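ATP-dependent 6-phosphofructokinase isozyme 2 (Escherichia coli, PDB 3UMO) catalyses the ATP-dependent phosphorylation of D-fructose 6-phosphate to fructose 1,6-bisphosphate, the first committing step of glycolysis, and works as a homodimer. Local coordinates at residues 155-160 with 179-184; 162-167 with 261-266. All coordinates share one frame; numbering follows the deposited sequence.

Contact 1: 155-160 with 179-184; sequences AAQKQG and GNIELV
The loop leading into strand 183-184 of the parallel sheet is tied to the last turn of helix 146-158 by one side chain, Q157, whose amide meets the backbone of G179, N180 and I181. NE2 donates to G179 O at 3.0 Å. The bond is almost straight (N-H...O 173°) and approaches the carbonyl head-on, with the acceptor practically in the plane of the Q157 amide. The side chain reaches that far because CG lies beside the backbone N (chi1 -68°) and the chain runs extended beyond it. Its other amide atom, OE1, comes within 3.0 Å of N180 O; both are acceptors, so nothing bonds them, although N180 O also receives a weak hydrogen bond from K219 NZ, whose charge would probably ease the repulsion. Helix 146-158 ends here in a Schellman motif: G160, with positive phi, is the C-prime residue, and its N bonds to Q157 O (3.1 Å) while I161 N reaches back to A156 O. Q157 therefore projects from the very turn that closes the helix. On the loop side, the backbone angles of G179 would jam any CB against the preceding carbonyl. I181 starts off away from the helix but bends back, bringing CD1 to 3.6 Å from Q157 OE1; the I181 side chain also touches L176 and V165.

Contact 2: 162-167 with 261-266; sequences RCIVDS and AMTLKL
L266 of helix 254-267 meets R162 of strand 162-166, the two side chains approaching from opposite directions. The leucine methyl CD1 lies over one face of the guanidinium, 3.3 Å above its plane and shifted toward the rim, so that it is nearer R162 NH2 (3.3 Å) than R162 CZ (3.6 Å). This is a close van der Waals contact of a methyl against the guanidinium face. The arginine chain is bent at its third torsion (77°), which turns the guanidinium over the helix. R162 NH2 also forms a long, weak ion pair with E182 OE2. With R162 cut back to an alanine, L266 CD1 would probably lose the guanidinium face it lies on, and the E182 carboxylate its weak third cation beside K219 and R220. These residues belong to the layered alpha/beta core of the ribokinase-type fold, in which helix 254-267 covers one face of the parallel sheet. D256, the catalytic residue by similarity, lies near the beginning of that helix, whereas the present contact uses its later turns. Deeper in the interface, I164 sets its terminal CD1 slantwise across T263, 3.6 Å from T263 OG1 and 4.1 Å from T263 CG2. T263 has OG1 beside its own backbone N (chi1 -64°), where the hydroxyl bonds to V259 O one turn back; its polar end is thus satisfied within the helix, and the approach of I164 CD1 to T263 is van der Waals packing. Neighbouring strand 133-137 continues the same surface, with I133 touching both I164 and L266, and V135 touching T263.

How the contacts relate
Contacts 1 and 2 have centres 11 Å apart and interlock along the chain: 155-160, 162-167, 179-184 and 261-266 follow in that order, so their segments alternate. Helix 146-158 leads directly into strand 162-166, and strand 183-184 lies parallel beside the latter in the central parallel sheet. Probable backbone hydrogen bonds join the contacts, E182 N to C163 O (3.0 Å) and L183 O to V165 N (2.9 Å). C163 touches helix 146-158, whereas R162 and I164 face helix 254-267, so the two helices cover opposite sides of the sheet. Strand 183-184 then runs into K185, P186 and N187, which bind an ATP shared between the dimer partners.

Contact 1: 155-160 with 179-184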
ATOM      1  N   ALA A 155      20.972  40.593   8.505  1.00 32.93           N
ATOM      2  CA  ALA A 155      20.530  41.934   8.126  1.00 37.71           C
ATOM      3  C   ALA A 155      19.316  42.359   8.942  1.00 40.60           C
ATOM      4  O   ALA A 155      19.242  43.490   9.425  1.00 48.38           O
ATOM      5  CB  ALA A 155      20.205  41.979   6.642  1.00 41.76           C
ATOM      6  N   ALA A 156      18.365  41.442   9.089  1.00 29.79           N
ATOM      7  CA  ALA A 156      17.138  41.725   9.824  1.00 30.47           C
ATOM      8  C   ALA A 156      17.415  41.995  11.301  1.00 33.31           C
ATOM      9  O   ALA A 156      16.884  42.949  11.878  1.00 37.49           O
ATOM     10  CB  ALA A 156      16.136  40.582   9.657  1.00 31.00           C
ATOM     11  N   GLN A 157      18.255  41.162  11.909  1.00 30.35           N
ATOM     12  CA  GLN A 157      18.562  41.293  13.333  1.00 35.53           C
ATOM     13  C   GLN A 157      19.312  42.580  13.692  1.00 37.46           C
ATOM     14  O   GLN A 157      19.080  43.157  14.756  1.00 41.24           O
ATOM     15  CB  GLN A 157      19.311  40.057  13.845  1.00 36.78           C
ATOM     16  CG  GLN A 157      18.443  38.802  13.851  1.00 33.57           C
ATOM     17  CD  GLN A 157      19.077  37.632  14.582  1.00 40.33           C
ATOM     18  OE1 GLN A 157      18.383  36.855  15.239  1.00 46.26           O
ATOM     19  NE2 GLN A 157      20.390  37.491  14.459  1.00 43.06           N
ATOM     20  N   LYS A 158      20.197  43.031  12.809  1.00 35.81           N
ATOM     21  CA  LYS A 158      20.976  44.249  13.056  1.00 43.01           C
ATOM     22  C   LYS A 158      20.110  45.474  13.342  1.00 52.97           C
ATOM     23  O   LYS A 158      20.547  46.415  14.007  1.00 58.45           O
ATOM     24  CB  LYS A 158      21.898  44.549  11.878  1.00 47.22           C
ATOM     25  CG  LYS A 158      23.074  43.609  11.760  1.00 55.99           C
ATOM     26  CD  LYS A 158      23.927  43.971  10.567  1.00 64.42           C
ATOM     27  CE  LYS A 158      24.915  42.867  10.236  1.00 68.48           C
ATOM     28  NZ  LYS A 158      25.422  42.989   8.840  1.00 63.89           N
ATOM     29  N   GLN A 159      18.879  45.456  12.844  1.00 44.52           N
ATOM     30  CA  GLN A 159      17.993  46.599  13.007  1.00 52.33           C
ATOM     31  C   GLN A 159      16.769  46.277  13.852  1.00 44.31           C
ATOM     32  O   GLN A 159      15.703  46.870  13.673  1.00 48.28           O
ATOM     33  CB  GLN A 159      17.554  47.122  11.649  1.00 47.78           C
ATOM     34  CG  GLN A 159      16.900  46.074  10.800  1.00 41.17           C
ATOM     35  CD  GLN A 159      16.530  46.601   9.446  1.00 43.80           C
ATOM     36  OE1 GLN A 159      17.384  46.734   8.571  1.00 48.43           O
ATOM     37  NE2 GLN A 159      15.253  46.925   9.260  1.00 44.07           N
ATOM     38  N   GLY A 160      16.926  45.325  14.763  1.00 33.65           N
ATOM     39  CA  GLY A 160      15.929  45.095  15.789  1.00 37.88           C
ATOM     40  C   GLY A 160      14.750  44.231  15.399  1.00 31.25           C
ATOM     41  O   GLY A 160      13.778  44.157  16.146  1.00 39.00           O
ATOM     42  N   GLY A 179      23.365  33.304  15.028  1.00 37.43           N
ATOM     43  CA  GLY A 179      23.068  33.315  16.448  1.00 35.36           C
ATOM     44  C   GLY A 179      22.068  34.380  16.854  1.00 36.51           C
ATOM     45  O   GLY A 179      21.643  35.200  16.030  1.00 35.95           O
ATOM     46  N   ASN A 180      21.699  34.357  18.134  1.00 33.64           N
ATOM     47  CA  ASN A 180      20.751  35.308  18.713  1.00 32.53           C
ATOM     48  C   ASN A 180      19.356  35.225  18.108  1.00 33.18           C
ATOM     49  O   ASN A 180      18.600  36.197  18.137  1.00 35.46           O
ATOM     50  CB  ASN A 180      21.290  36.741  18.637  1.00 34.51           C
ATOM     51  CG  ASN A 180      22.570  36.920  19.425  1.00 48.05           C
ATOM     52  OD1 ASN A 180      22.678  36.465  20.565  1.00 47.61           O
ATOM     53  ND2 ASN A 180      23.554  37.578  18.819  1.00 56.83           N
ATOM     54  N   ILE A 181      19.018  34.058  17.565  1.00 32.57           N
ATOM     55  CA  ILE A 181      17.673  33.811  17.068  1.00 26.51           C
ATOM     56  C   ILE A 181      16.721  33.824  18.260  1.00 27.20           C
ATOM     57  O   ILE A 181      17.015  33.225  19.290  1.00 29.69           O
ATOM     58  CB  ILE A 181      17.584  32.437  16.373  1.00 33.56           C
ATOM     59  CG1 ILE A 181      18.586  32.341  15.217  1.00 40.75           C
ATOM     60  CG2 ILE A 181      16.160  32.142  15.905  1.00 30.58           C
ATOM     61  CD1 ILE A 181      18.420  33.400  14.149  1.00 43.69           C
ATOM     62  N   GLU A 182      15.584  34.503  18.129  1.00 24.95           N
ATOM     63  CA  GLU A 182      14.640  34.609  19.242  1.00 26.50           C
ATOM     64  C   GLU A 182      14.040  33.258  19.622  1.00 23.44           C
ATOM     65  O   GLU A 182      13.883  32.941  20.803  1.00 25.76           O
ATOM     66  CB  GLU A 182      13.516  35.592  18.903  1.00 28.43           C
ATOM     67  CG  GLU A 182      13.963  37.043  18.819  1.00 40.69           C
ATOM     68  CD  GLU A 182      14.106  37.700  20.180  1.00 49.51           C
ATOM     69  OE1 GLU A 182      15.010  38.547  20.339  1.00 52.78           O
ATOM     70  OE2 GLU A 182      13.303  37.380  21.083  1.00 50.28           O
ATOM     71  N   LEU A 183      13.706  32.467  18.610  1.00 22.74           N
ATOM     72  CA  LEU A 183      13.041  31.193  18.823  1.00 26.21           C
ATOM     73  C   LEU A 183      13.241  30.296  17.621  1.00 22.01           C
ATOM     74  O   LEU A 183      13.083  30.731  16.483  1.00 22.64           O
ATOM     75  CB  LEU A 183      11.540  31.409  19.029  1.00 19.07           C
ATOM     76  CG  LEU A 183      10.633  30.177  19.060  1.00 25.40           C
ATOM     77  CD1 LEU A 183      10.920  29.320  20.275  1.00 26.71           C
ATOM     78  CD2 LEU A 183       9.160  30.595  19.030  1.00 30.29           C
ATOM     79  N   VAL A 184      13.580  29.038  17.873  1.00 22.05           N
ATOM     80  CA  VAL A 184      13.619  28.043  16.807  1.00 17.50           C
ATOM     81  C   VAL A 184      12.755  26.847  17.227  1.00 19.18           C
ATOM     82  O   VAL A 184      12.755  26.467  18.400  1.00 20.66           O
ATOM     83  CB  VAL A 184      15.082  27.616  16.485  1.00 23.94           C
ATOM     84  CG1 VAL A 184      15.745  26.968  17.695  1.00 24.62           C
ATOM     85  CG2 VAL A 184      15.126  26.692  15.265  1.00 24.77           C
TER

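Contact 2: 162-167 with 261-266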
ATOM      1  N   ARG A 162      12.970  40.854  15.332  1.00 28.98           N
ATOM      2  CA  ARG A 162      13.080  39.642  16.134  1.00 29.17           C
ATOM      3  C   ARG A 162      12.736  38.429  15.272  1.00 26.21           C
ATOM      4  O   ARG A 162      11.622  38.318  14.766  1.00 25.45           O
ATOM      5  CB  ARG A 162      12.175  39.734  17.365  1.00 28.45           C
ATOM      6  CG  ARG A 162      12.511  40.916  18.285  1.00 32.94           C
ATOM      7  CD  ARG A 162      11.424  41.143  19.333  1.00 42.86           C
ATOM      8  NE  ARG A 162      11.482  40.173  20.424  1.00 45.10           N
ATOM      9  CZ  ARG A 162      10.525  40.010  21.333  1.00 51.27           C
ATOM     10  NH1 ARG A 162       9.422  40.745  21.281  1.00 51.17           N
ATOM     11  NH2 ARG A 162      10.668  39.104  22.292  1.00 58.19           N
ATOM     12  N   CYS A 163      13.698  37.526  15.095  1.00 25.41           N
ATOM     13  CA  CYS A 163      13.526  36.426  14.148  1.00 24.79           C
ATOM     14  C   CYS A 163      13.182  35.084  14.787  1.00 25.92           C
ATOM     15  O   CYS A 163      13.807  34.658  15.764  1.00 28.76           O
ATOM     16  CB  CYS A 163      14.773  36.286  13.272  1.00 26.75           C
ATOM     17  SG  CYS A 163      15.070  37.726  12.218  1.00 30.39           S
ATOM     18  N   ILE A 164      12.173  34.428  14.218  1.00 21.45           N
ATOM     19  CA  ILE A 164      11.776  33.089  14.617  1.00 18.26           C
ATOM     20  C   ILE A 164      11.996  32.190  13.410  1.00 28.32           C
ATOM     21  O   ILE A 164      11.650  32.557  12.285  1.00 22.62           O
ATOM     22  CB  ILE A 164      10.293  33.070  15.039  1.00 19.65           C
ATOM     23  CG1 ILE A 164      10.105  33.921  16.302  1.00 23.27           C
ATOM     24  CG2 ILE A 164       9.799  31.643  15.259  1.00 21.27           C
ATOM     25  CD1 ILE A 164       8.648  34.081  16.724  1.00 25.50           C
ATOM     26  N   VAL A 165      12.599  31.026  13.630  1.00 21.61           N
ATOM     27  CA  VAL A 165      12.963  30.153  12.516  1.00 18.20           C
ATOM     28  C   VAL A 165      12.352  28.764  12.650  1.00 20.26           C
ATOM     29  O   VAL A 165      12.425  28.143  13.708  1.00 21.96           O
ATOM     30  CB  VAL A 165      14.499  30.017  12.395  1.00 23.26           C
ATOM     31  CG1 VAL A 165      14.871  29.059  11.263  1.00 30.06           C
ATOM     32  CG2 VAL A 165      15.152  31.385  12.182  1.00 24.78           C
ATOM     33  N   ASP A 166      11.731  28.283  11.572  1.00 19.03           N
ATOM     34  CA  ASP A 166      11.260  26.904  11.503  1.00 19.45           C
ATOM     35  C   ASP A 166      11.625  26.360  10.127  1.00 20.91           C
ATOM     36  O   ASP A 166      11.012  26.722   9.127  1.00 23.23           O
ATOM     37  CB  ASP A 166       9.748  26.839  11.733  1.00 18.11           C
ATOM     38  CG  ASP A 166       9.212  25.415  11.731  1.00 22.53           C
ATOM     39  OD1 ASP A 166       7.989  25.256  11.929  1.00 22.06           O
ATOM     40  OD2 ASP A 166      10.000  24.460  11.532  1.00 27.05           O
ATOM     41  N   SER A 167      12.644  25.513  10.071  1.00 18.88           N
ATOM     42  CA  SER A 167      13.085  24.981   8.792  1.00 21.16           C
ATOM     43  C   SER A 167      13.749  23.634   9.009  1.00 25.50           C
ATOM     44  O   SER A 167      13.570  23.007  10.052  1.00 23.09           O
ATOM     45  CB  SER A 167      14.048  25.957   8.110  1.00 29.99           C
ATOM     46  OG  SER A 167      14.267  25.600   6.755  1.00 24.28           O
ATOM     47  N   ALA A 261       0.969  30.067  17.152  1.00 17.09           N
ATOM     48  CA  ALA A 261       0.587  30.300  18.543  1.00 19.56           C
ATOM     49  C   ALA A 261       1.744  30.819  19.382  1.00 20.53           C
ATOM     50  O   ALA A 261       1.578  31.736  20.196  1.00 20.51           O
ATOM     51  CB  ALA A 261       0.028  29.028  19.158  1.00 19.67           C
ATOM     52  N   MET A 262       2.915  30.210  19.222  1.00 20.27           N
ATOM     53  CA  MET A 262       4.059  30.641  20.014  1.00 16.63           C
ATOM     54  C   MET A 262       4.511  32.042  19.620  1.00 22.36           C
ATOM     55  O   MET A 262       4.952  32.817  20.465  1.00 24.39           O
ATOM     56  CB  MET A 262       5.206  29.628  19.936  1.00 16.32           C
ATOM     57  CG  MET A 262       4.828  28.299  20.592  1.00 16.62           C
ATOM     58  SD  MET A 262       6.217  27.192  20.871  1.00 20.93           S
ATOM     59  CE  MET A 262       6.891  27.016  19.214  1.00 21.81           C
ATOM     60  N   THR A 263       4.368  32.370  18.339  1.00 23.28           N
ATOM     61  CA  THR A 263       4.705  33.695  17.835  1.00 19.95           C
ATOM     62  C   THR A 263       3.834  34.762  18.492  1.00 24.59           C
ATOM     63  O   THR A 263       4.325  35.812  18.909  1.00 27.00           O
ATOM     64  CB  THR A 263       4.524  33.764  16.307  1.00 21.20           C
ATOM     65  OG1 THR A 263       5.450  32.871  15.675  1.00 21.87           O
ATOM     66  CG2 THR A 263       4.766  35.175  15.799  1.00 19.73           C
ATOM     67  N   LEU A 264       2.536  34.493  18.572  1.00 21.54           N
ATOM     68  CA  LEU A 264       1.616  35.411  19.239  1.00 21.65           C
ATOM     69  C   LEU A 264       1.979  35.601  20.704  1.00 23.80           C
ATOM     70  O   LEU A 264       1.948  36.719  21.218  1.00 29.72           O
ATOM     71  CB  LEU A 264       0.178  34.912  19.118  1.00 21.72           C
ATOM     72  CG  LEU A 264      -0.484  35.194  17.772  1.00 28.70           C
ATOM     73  CD1 LEU A 264      -1.785  34.404  17.648  1.00 26.39           C
ATOM     74  CD2 LEU A 264      -0.742  36.689  17.620  1.00 29.61           C
ATOM     75  N   LYS A 265       2.326  34.508  21.378  1.00 21.75           N
ATOM     76  CA  LYS A 265       2.748  34.597  22.777  1.00 24.42           C
ATOM     77  C   LYS A 265       4.042  35.381  22.904  1.00 26.42           C
ATOM     78  O   LYS A 265       4.227  36.144  23.859  1.00 29.50           O
ATOM     79  CB  LYS A 265       2.911  33.207  23.399  1.00 25.10           C
ATOM     80  CG  LYS A 265       1.597  32.534  23.786  1.00 29.24           C
ATOM     81  CD  LYS A 265       0.763  33.433  24.698  1.00 31.97           C
ATOM     82  CE  LYS A 265      -0.473  32.714  25.222  1.00 34.03           C
ATOM     83  NZ  LYS A 265      -1.330  33.624  26.038  1.00 40.93           N
ATOM     84  N   LEU A 266       4.939  35.196  21.940  1.00 25.79           N
ATOM     85  CA  LEU A 266       6.218  35.902  21.954  1.00 28.30           C
ATOM     86  C   LEU A 266       5.980  37.405  21.809  1.00 34.07           C
ATOM     87  O   LEU A 266       6.624  38.221  22.478  1.00 32.40           O
ATOM     88  CB  LEU A 266       7.126  35.374  20.840  1.00 33.38           C
ATOM     89  CG  LEU A 266       8.644  35.462  21.035  1.00 48.60           C
ATOM     90  CD1 LEU A 266       9.198  36.738  20.440  1.00 51.51           C
ATOM     91  CD2 LEU A 266       9.015  35.363  22.509  1.00 53.57           C
TER